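Probable E3 ubiquitin-protein ligase HERC1 (Homo sapiens, PDB 4QT6) is probably an E3 ubiquitin ligase of the HECT class, here represented by its SPRY domain, a module that in relatives commonly mediates protein-protein recognition. Local coordinates at residues S82-H87 and T92-S97; P138-Y143 and E149-C154; D74-R79 and E129-A134. All blocks are in the same frame, centred on the assembly; numbering follows the deposited sequence. Where two conformers were deposited one is given.

The three contacts lie within the SPRY domain, a sandwich of two antiparallel sheets. Contact 1 and contact 3 have centres about 13 Å apart and touch: strands 75-79 and 84-86 are neighbours in one sheet, and the hydroxyl of Y78 is hydrogen-bonded to S96 O. The centre of contact 2 is about 16 Å from each of theirs; strand 137-142 sits in that same sheet and strand 150-154 in the other. Along the chain, contact 1 is nested inside the loop closed by contact 3, and contact 2 follows both. Contact 2 lies between the sheets; contact 1 folds the chain back on edge strand 84-86; contact 3 packs loop 129-134 on strand 75-79.

Contact 1: residues S82-H87 and T92-S97; sequences SGNLYH and TLTLSS. With ARF (formamide), chain C.
G83 sits against the backbone of T94-S97, and this is the tight part of the contact. L95 N donates to G83 O at 2.8 Å with an N-H...O angle of 161°. In return G83 CA makes a CH...O contact of 3.3 Å to L95 O. A side chain at G83 would collide with L95 O, and at these backbone angles it would also press on S82 O. The buried side chain of L85 continues the packing. Its CD1 lies 3.8 Å from L93 CD2, the two leucines side by side, and its CD2 meets L95 CD1 at 4.1 Å. F117 and A127 of the other sheet touch both L85 and L95. On this L95 side, S96 N donates to the oxygen of a bound formamide at 3.0 Å; Y78 OH accepts from the nitrogen of the same formamide.

This is the return of the chain after edge strand 84-86 of the SPRY sandwich, where 92-97 runs back beside it with little regular strand pairing. S82 begins the approach with an ST turn: its OG accepts from N84 N, and also donates to N84 OD1 at 2.6 Å, which ties down the amide of N84.

The other side is looser and wetter. T94 is exposed. Its OG1 stays beside the backbone N (chi1 -56°), which brings CG2 within 3.4 Å of S82 O. The same OG1 lies alongside N84 ND2 without a hydrogen bond. Two waters do the bridging here. One donates to both S82 O and L95 O. The second donates to L93 O at 2.6 Å and accepts from N84 ND2 and L85 N.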
# COMPACT_ATOMS: atom_id res chain seq x y z
N SER A 82 0.91 13.29 1.23
CA SER A 82 -0.13 14.20 0.74
C SER A 82 -1.56 13.67 0.80
O SER A 82 -2.52 14.42 0.56
CB SER A 82 0.19 14.52 -0.71
OG SER A 82 0.23 13.32 -1.50
N GLY A 83 -1.74 12.37 1.02
CA GLY A 83 -3.06 11.78 0.89
C GLY A 83 -3.53 11.54 -0.55
O GLY A 83 -4.66 11.07 -0.75
N ASN A 84 -2.68 11.80 -1.55
CA ASN A 84 -3.02 11.60 -2.96
C ASN A 84 -3.17 10.12 -3.27
O ASN A 84 -2.62 9.27 -2.56
CB ASN A 84 -1.98 12.20 -3.92
CG ASN A 84 -2.00 13.72 -3.96
OD1 ASN A 84 -1.04 14.37 -3.57
ND2 ASN A 84 -3.11 14.29 -4.42
N LEU A 85 -3.91 9.85 -4.34
CA LEU A 85 -4.24 8.52 -4.84
C LEU A 85 -3.72 8.38 -6.27
O LEU A 85 -3.77 9.35 -7.07
CB LEU A 85 -5.76 8.32 -4.85
CG LEU A 85 -6.46 8.30 -3.50
CD1 LEU A 85 -7.97 8.32 -3.67
CD2 LEU A 85 -6.03 7.07 -2.69
N TYR A 86 -3.18 7.20 -6.59
CA TYR A 86 -2.47 6.95 -7.84
C TYR A 86 -2.95 5.65 -8.44
O TYR A 86 -2.95 4.60 -7.78
CB TYR A 86 -0.95 6.88 -7.63
CG TYR A 86 -0.42 8.20 -7.12
CD1 TYR A 86 -0.43 8.49 -5.78
CD2 TYR A 86 -0.01 9.19 -8.01
CE1 TYR A 86 -0.02 9.72 -5.30
CE2 TYR A 86 0.40 10.42 -7.55
CZ TYR A 86 0.40 10.69 -6.20
OH TYR A 86 0.79 11.93 -5.73
N HIS A 87 -3.42 5.73 -9.67
CA HIS A 87 -3.59 4.58 -10.51
C HIS A 87 -3.68 5.10 -11.95
O HIS A 87 -4.57 5.87 -12.25
CB HIS A 87 -4.83 3.75 -10.16
CG HIS A 87 -4.97 2.56 -11.03
ND1 HIS A 87 -4.15 1.46 -10.91
CD2 HIS A 87 -5.76 2.33 -12.11
CE1 HIS A 87 -4.44 0.60 -11.87
NE2 HIS A 87 -5.42 1.10 -12.60
N THR A 92 -7.92 12.85 -8.95
CA THR A 92 -8.44 14.07 -8.38
C THR A 92 -8.67 13.94 -6.89
O THR A 92 -8.29 14.82 -6.11
CB THR A 92 -9.75 14.48 -9.07
OG1 THR A 92 -9.51 14.62 -10.47
CG2 THR A 92 -10.25 15.80 -8.51
N LEU A 93 -9.31 12.85 -6.49
CA LEU A 93 -9.65 12.65 -5.08
C LEU A 93 -8.40 12.57 -4.22
O LEU A 93 -7.46 11.83 -4.52
CB LEU A 93 -10.47 11.37 -4.89
CG LEU A 93 -10.84 10.97 -3.47
CD1 LEU A 93 -11.73 12.00 -2.77
CD2 LEU A 93 -11.52 9.61 -3.48
N THR A 94 -8.38 13.35 -3.15
CA THR A 94 -7.29 13.33 -2.19
C THR A 94 -7.89 12.92 -0.85
O THR A 94 -8.95 13.41 -0.46
CB THR A 94 -6.62 14.72 -2.13
OG1 THR A 94 -6.18 15.09 -3.44
CG2 THR A 94 -5.41 14.73 -1.21
N LEU A 95 -7.23 12.00 -0.16
CA LEU A 95 -7.69 11.58 1.15
C LEU A 95 -6.76 12.16 2.21
O LEU A 95 -5.94 13.04 1.90
CB LEU A 95 -7.77 10.04 1.22
CG LEU A 95 -8.70 9.33 0.23
CD1 LEU A 95 -8.62 7.81 0.39
CD2 LEU A 95 -10.14 9.81 0.39
N SER A 96 -6.89 11.73 3.46
CA SER A 96 -6.03 12.28 4.50
C SER A 96 -4.59 11.84 4.29
O SER A 96 -4.33 10.73 3.82
CB SER A 96 -6.49 11.83 5.89
OG SER A 96 -7.81 12.29 6.16
N SER A 97 -3.65 12.71 4.64
CA SER A 97 -2.26 12.32 4.75
C SER A 97 -2.11 11.38 5.95
O SER A 97 -2.99 11.30 6.80
CB SER A 97 -1.36 13.54 4.93
OG SER A 97 -1.66 14.22 6.13
N ARF C . -8.38 7.92 4.30
C ARF C . -9.35 8.81 4.54
O ARF C . -9.10 10.01 4.49
O HOH W 1 -4.66 15.53 2.53
O HOH W 2 -5.06 12.25 -5.49

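Contact 2: residues P138-Y143 and E149-C154; sequences PCVMFY and EKVKIC. With ARF (formamide), chain F; ARF (formamide), chain B.
V140 and V151 meet in the middle of two strands, 138-142 and 150-154, whose axes run antiparallel at 174° and 9.0 Å apart, a spacing filled by side chains. Each valine puts both methyls against the other. V140 CG2 lies 3.7 Å from V151 CG1, and V140 CG1 lies 3.8 Å from V151 CG2. Both residues have CG1 anti to the backbone N (chi1 180° in V151), which turns the two branches of each valine to the opposite strand.

At one end P138 CB touches I153 CD1 at 3.7 Å. The far end of I153 also packs on a bound formamide, which is hydrogen-bonded to G1 N and Y39 OH.

At the other end F142 and E149 run past one another, pointing opposite ways. F142 CE1 comes within 3.5 Å of E149 CB and also reaches V151 CG2. The E149 chain bends at chi2, and its carboxylate lies nearly parallel to the ring, with planes 16° apart. This buried acid is satisfied outside the pair: OE2 bonds to S144 OG and OE1 to H20 ND1. H20 also stacks on the F142 ring, so one imidazole serves both residues.

All six touching residues are buried, as expected for the core of a SPRY beta sandwich. Strand 137-142 is flanked in its sheet by strands 26-30 and 55-60. Strand 150-154 lies in the facing sheet between strands 17-20 and 38-47, from which L18 and F43 close around V140.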
# COMPACT_ATOMS: atom_id res chain seq x y z
N PRO A 138 -2.16 -7.04 -1.30
CA PRO A 138 -1.72 -5.90 -0.48
C PRO A 138 -0.26 -5.55 -0.74
O PRO A 138 0.57 -6.45 -0.93
CB PRO A 138 -1.93 -6.40 0.95
CG PRO A 138 -3.03 -7.39 0.83
CD PRO A 138 -2.84 -8.08 -0.49
N CYS A 139 0.06 -4.26 -0.81
CA CYS A 139 1.42 -3.81 -1.11
C CYS A 139 1.78 -2.50 -0.48
O CYS A 139 0.93 -1.73 -0.10
CB CYS A 139 1.66 -3.69 -2.61
SG CYS A 139 0.83 -2.31 -3.40
N VAL A 140 3.08 -2.28 -0.43
CA VAL A 140 3.69 -1.05 0.04
C VAL A 140 4.74 -0.71 -0.99
O VAL A 140 5.42 -1.60 -1.51
CB VAL A 140 4.33 -1.27 1.43
CG1 VAL A 140 5.12 -0.05 1.87
CG2 VAL A 140 3.26 -1.63 2.44
N MSE A 141 4.87 0.58 -1.31
CA MSE A 141 5.91 1.07 -2.22
C MSE A 141 6.60 2.24 -1.56
O MSE A 141 5.94 3.02 -0.88
CB MSE A 141 5.20 1.46 -3.53
CG MSE A 141 6.08 1.84 -4.71
SE MSE A 141 6.61 3.74 -4.71
CE MSE A 141 5.08 4.59 -3.81
N PHE A 142 7.91 2.36 -1.76
CA PHE A 142 8.67 3.50 -1.27
C PHE A 142 9.31 4.23 -2.45
O PHE A 142 10.00 3.61 -3.25
CB PHE A 142 9.76 3.02 -0.33
CG PHE A 142 9.26 2.18 0.82
CD1 PHE A 142 8.54 2.75 1.87
CD2 PHE A 142 9.55 0.81 0.86
CE1 PHE A 142 8.10 1.97 2.92
CE2 PHE A 142 9.10 0.02 1.93
CZ PHE A 142 8.37 0.61 2.94
N TYR A 143 9.06 5.54 -2.53
CA TYR A 143 9.64 6.35 -3.62
C TYR A 143 10.81 7.18 -3.16
O TYR A 143 11.41 7.92 -3.97
CB TYR A 143 8.60 7.23 -4.32
CG TYR A 143 7.83 8.16 -3.42
CD1 TYR A 143 8.36 9.39 -3.05
CD2 TYR A 143 6.58 7.81 -2.93
CE1 TYR A 143 7.67 10.23 -2.22
CE2 TYR A 143 5.88 8.67 -2.10
CZ TYR A 143 6.41 9.89 -1.77
OH TYR A 143 5.70 10.73 -0.96
N GLU A 149 12.34 3.33 5.94
CA GLU A 149 10.93 3.34 6.30
C GLU A 149 10.51 1.91 6.62
O GLU A 149 11.09 0.98 6.07
CB GLU A 149 10.05 3.85 5.17
CG GLU A 149 10.27 5.28 4.72
CD GLU A 149 11.31 5.42 3.64
OE1 GLU A 149 12.02 4.44 3.33
OE2 GLU A 149 11.44 6.52 3.09
N LYS A 150 9.50 1.76 7.47
CA LYS A 150 8.99 0.44 7.84
C LYS A 150 7.47 0.44 7.95
O LYS A 150 6.89 1.34 8.56
CB LYS A 150 9.57 -0.05 9.18
CG LYS A 150 11.07 -0.23 9.20
CD LYS A 150 11.47 -0.88 10.52
CE LYS A 150 12.99 -0.92 10.64
NZ LYS A 150 13.49 -1.96 11.57
N VAL A 151 6.83 -0.55 7.34
CA VAL A 151 5.36 -0.69 7.38
C VAL A 151 5.01 -2.11 7.80
O VAL A 151 5.55 -3.08 7.26
CB VAL A 151 4.73 -0.39 6.00
CG1 VAL A 151 3.21 -0.54 6.01
CG2 VAL A 151 5.11 1.01 5.54
N LYS A 152 4.07 -2.23 8.74
CA LYS A 152 3.57 -3.50 9.19
C LYS A 152 2.23 -3.82 8.54
O LYS A 152 1.35 -2.95 8.47
CB LYS A 152 3.40 -3.46 10.71
CG LYS A 152 2.88 -4.75 11.33
CD LYS A 152 2.92 -4.70 12.84
CE LYS A 152 2.35 -5.98 13.42
NZ LYS A 152 2.61 -6.14 14.88
N ILE A 153 2.06 -5.06 8.10
CA ILE A 153 0.75 -5.51 7.65
C ILE A 153 0.04 -6.23 8.81
O ILE A 153 0.64 -7.06 9.49
CB ILE A 153 0.86 -6.36 6.34
CG1 ILE A 153 -0.52 -6.55 5.71
CG2 ILE A 153 1.57 -7.68 6.57
CD1 ILE A 153 -0.47 -7.15 4.31
N CYS A 154 -1.24 -5.92 9.00
CA CYS A 154 -2.04 -6.28 10.17
C CYS A 154 -3.41 -6.79 9.80
O CYS A 154 -3.98 -6.37 8.80
CB CYS A 154 -2.36 -5.03 10.98
SG CYS A 154 -0.96 -4.11 11.56
N ARF F . -2.60 -10.17 4.02
C ARF F . -1.83 -10.24 5.13
O ARF F . -0.67 -10.60 5.02
N ARF B . 7.84 13.75 0.87
C ARF B . 7.20 14.03 -0.27
O ARF B . 6.61 13.15 -0.89

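Contact 3: residues D74-R79 and E129-A134; sequences DMWLYR and EDVDAA. With ARF (formamide), chain C; ARF (formamide), chain B.
W76 turns its indole toward the loop 129-134, and three residues there meet it from different directions. V131 comes over the indole at a slant. Its CG1 lies over one face, 4.0 Å from W76 CZ2 and offset toward the rim, while CG2 nears NE1. The anti placement of CG1 to the backbone N (chi1 172°) puts this methyl over the ring. D132 comes at the edge instead. Its OD1 lies in the ring plane, 3.5 Å from W76 CZ2, with the carboxylate plane turned 81° from the indole. A133 adds its CB at 4.2 Å from W76 CH2.

The indole NE1 points to a water in the ring plane, 2.8 Å away, which donates to E129 O at 2.7 Å. H87 stacks on W76, and I115 touches both W76 and V131. The contact thus joins strand 75-79 of one sheet to the loop that leaves strand 125-128 of the other and leads to strand 137-142. With an alanine in place of W76, the contact would probably lose the surface under V131 CG1 and beside A133 CB, the H87 stack and the donor to the water.

The chemistry is mixed. Apolar contacts join the indole to V131 and A133, while D132 OD1 sits against polarised ring C-H groups and has its main partner in R61, with which it forms a salt bridge. That pairing probably holds the carboxylate at the ring edge.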
# COMPACT_ATOMS: atom_id res chain seq x y z
N ASP A 74 -0.07 -1.01 -12.54
CA ASP A 74 0.04 -2.31 -11.85
C ASP A 74 -0.44 -2.20 -10.42
O ASP A 74 -0.86 -3.22 -9.84
CB ASP A 74 1.48 -2.83 -11.87
CG ASP A 74 1.89 -3.35 -13.23
OD1 ASP A 74 1.00 -3.79 -14.01
OD2 ASP A 74 3.10 -3.33 -13.49
N MSE A 75 -0.39 -1.00 -9.87
CA MSE A 75 -0.71 -0.73 -8.46
C MSE A 75 -1.79 0.31 -8.33
O MSE A 75 -2.00 1.15 -9.23
CB MSE A 75 0.53 -0.28 -7.68
CG MSE A 75 1.71 -1.21 -7.94
SE MSE A 75 3.23 -0.64 -6.80
CE MSE A 75 4.11 -2.38 -6.74
N TRP A 76 -2.47 0.27 -7.22
CA TRP A 76 -3.44 1.28 -6.80
C TRP A 76 -2.92 1.78 -5.46
O TRP A 76 -2.85 1.02 -4.48
CB TRP A 76 -4.82 0.66 -6.61
CG TRP A 76 -5.62 0.36 -7.86
CD1 TRP A 76 -6.67 1.10 -8.33
CD2 TRP A 76 -5.49 -0.76 -8.74
NE1 TRP A 76 -7.17 0.53 -9.46
CE2 TRP A 76 -6.49 -0.62 -9.74
CE3 TRP A 76 -4.61 -1.84 -8.83
CZ2 TRP A 76 -6.63 -1.53 -10.78
CZ3 TRP A 76 -4.76 -2.75 -9.86
CH2 TRP A 76 -5.78 -2.59 -10.81
N LEU A 77 -2.52 3.05 -5.40
CA LEU A 77 -1.70 3.52 -4.30
C LEU A 77 -2.24 4.75 -3.62
O LEU A 77 -2.88 5.61 -4.24
CB LEU A 77 -0.28 3.80 -4.78
CG LEU A 77 0.49 2.61 -5.30
CD1 LEU A 77 1.80 3.06 -5.96
CD2 LEU A 77 0.77 1.60 -4.19
N TYR A 78 -1.92 4.86 -2.34
CA TYR A 78 -2.36 5.92 -1.44
C TYR A 78 -1.10 6.44 -0.74
O TYR A 78 -0.37 5.70 -0.06
CB TYR A 78 -3.44 5.35 -0.49
CG TYR A 78 -3.97 6.19 0.64
CD1 TYR A 78 -4.09 7.57 0.53
CD2 TYR A 78 -4.48 5.58 1.80
CE1 TYR A 78 -4.59 8.32 1.58
CE2 TYR A 78 -5.00 6.33 2.84
CZ TYR A 78 -5.07 7.70 2.72
OH TYR A 78 -5.58 8.43 3.79
N ARG A 79 -0.83 7.72 -0.95
CA ARG A 79 0.45 8.34 -0.58
C ARG A 79 0.41 9.03 0.79
O ARG A 79 -0.44 9.90 1.05
CB ARG A 79 0.82 9.35 -1.68
CG ARG A 79 2.11 10.10 -1.51
CD ARG A 79 2.36 10.96 -2.73
NE ARG A 79 3.45 11.91 -2.56
CZ ARG A 79 3.58 13.06 -3.23
NH1 ARG A 79 2.67 13.42 -4.14
NH2 ARG A 79 4.62 13.85 -2.99
N GLU A 129 -12.60 3.02 -8.13
CA GLU A 129 -13.63 2.20 -8.71
C GLU A 129 -13.11 1.53 -9.97
O GLU A 129 -12.00 1.81 -10.44
CB GLU A 129 -14.86 3.05 -9.03
CG GLU A 129 -15.52 3.67 -7.82
CD GLU A 129 -16.68 4.57 -8.20
OE1 GLU A 129 -17.83 4.09 -8.15
OE2 GLU A 129 -16.43 5.75 -8.53
N ASP A 130 -13.92 0.61 -10.49
CA ASP A 130 -13.63 -0.10 -11.75
C ASP A 130 -12.29 -0.83 -11.66
O ASP A 130 -11.52 -0.88 -12.60
CB ASP A 130 -13.64 0.87 -12.96
CG ASP A 130 -14.91 1.70 -13.07
OD1 ASP A 130 -16.00 1.13 -13.30
OD2 ASP A 130 -14.81 2.93 -12.95
N VAL A 131 -12.01 -1.41 -10.50
CA VAL A 131 -10.77 -2.14 -10.32
C VAL A 131 -10.78 -3.37 -11.22
O VAL A 131 -11.67 -4.19 -11.13
CB VAL A 131 -10.58 -2.51 -8.83
CG1 VAL A 131 -9.39 -3.44 -8.63
CG2 VAL A 131 -10.44 -1.24 -8.03
N ASP A 132 -9.78 -3.52 -12.07
CA ASP A 132 -9.85 -4.43 -13.20
C ASP A 132 -8.73 -5.47 -13.25
O ASP A 132 -8.28 -5.87 -14.32
CB ASP A 132 -9.93 -3.61 -14.50
CG ASP A 132 -8.69 -2.73 -14.74
OD1 ASP A 132 -7.75 -2.72 -13.90
OD2 ASP A 132 -8.66 -2.04 -15.78
N ALA A 133 -8.27 -5.92 -12.08
CA ALA A 133 -7.37 -7.06 -11.99
C ALA A 133 -8.08 -8.28 -11.46
O ALA A 133 -9.02 -8.15 -10.67
CB ALA A 133 -6.18 -6.75 -11.11
N ALA A 134 -7.64 -9.45 -11.91
CA ALA A 134 -8.20 -10.70 -11.46
C ALA A 134 -7.69 -11.09 -10.09
O ALA A 134 -8.43 -11.72 -9.32
CB ALA A 134 -7.87 -11.81 -12.44
N ARF C . -8.38 7.92 4.30
C ARF C . -9.35 8.81 4.54
O ARF C . -9.10 10.01 4.49
N ARF B . 7.84 13.75 0.87
C ARF B . 7.20 14.03 -0.27
O ARF B . 6.61 13.15 -0.89
O HOH W 3 -9.30 1.69 -10.92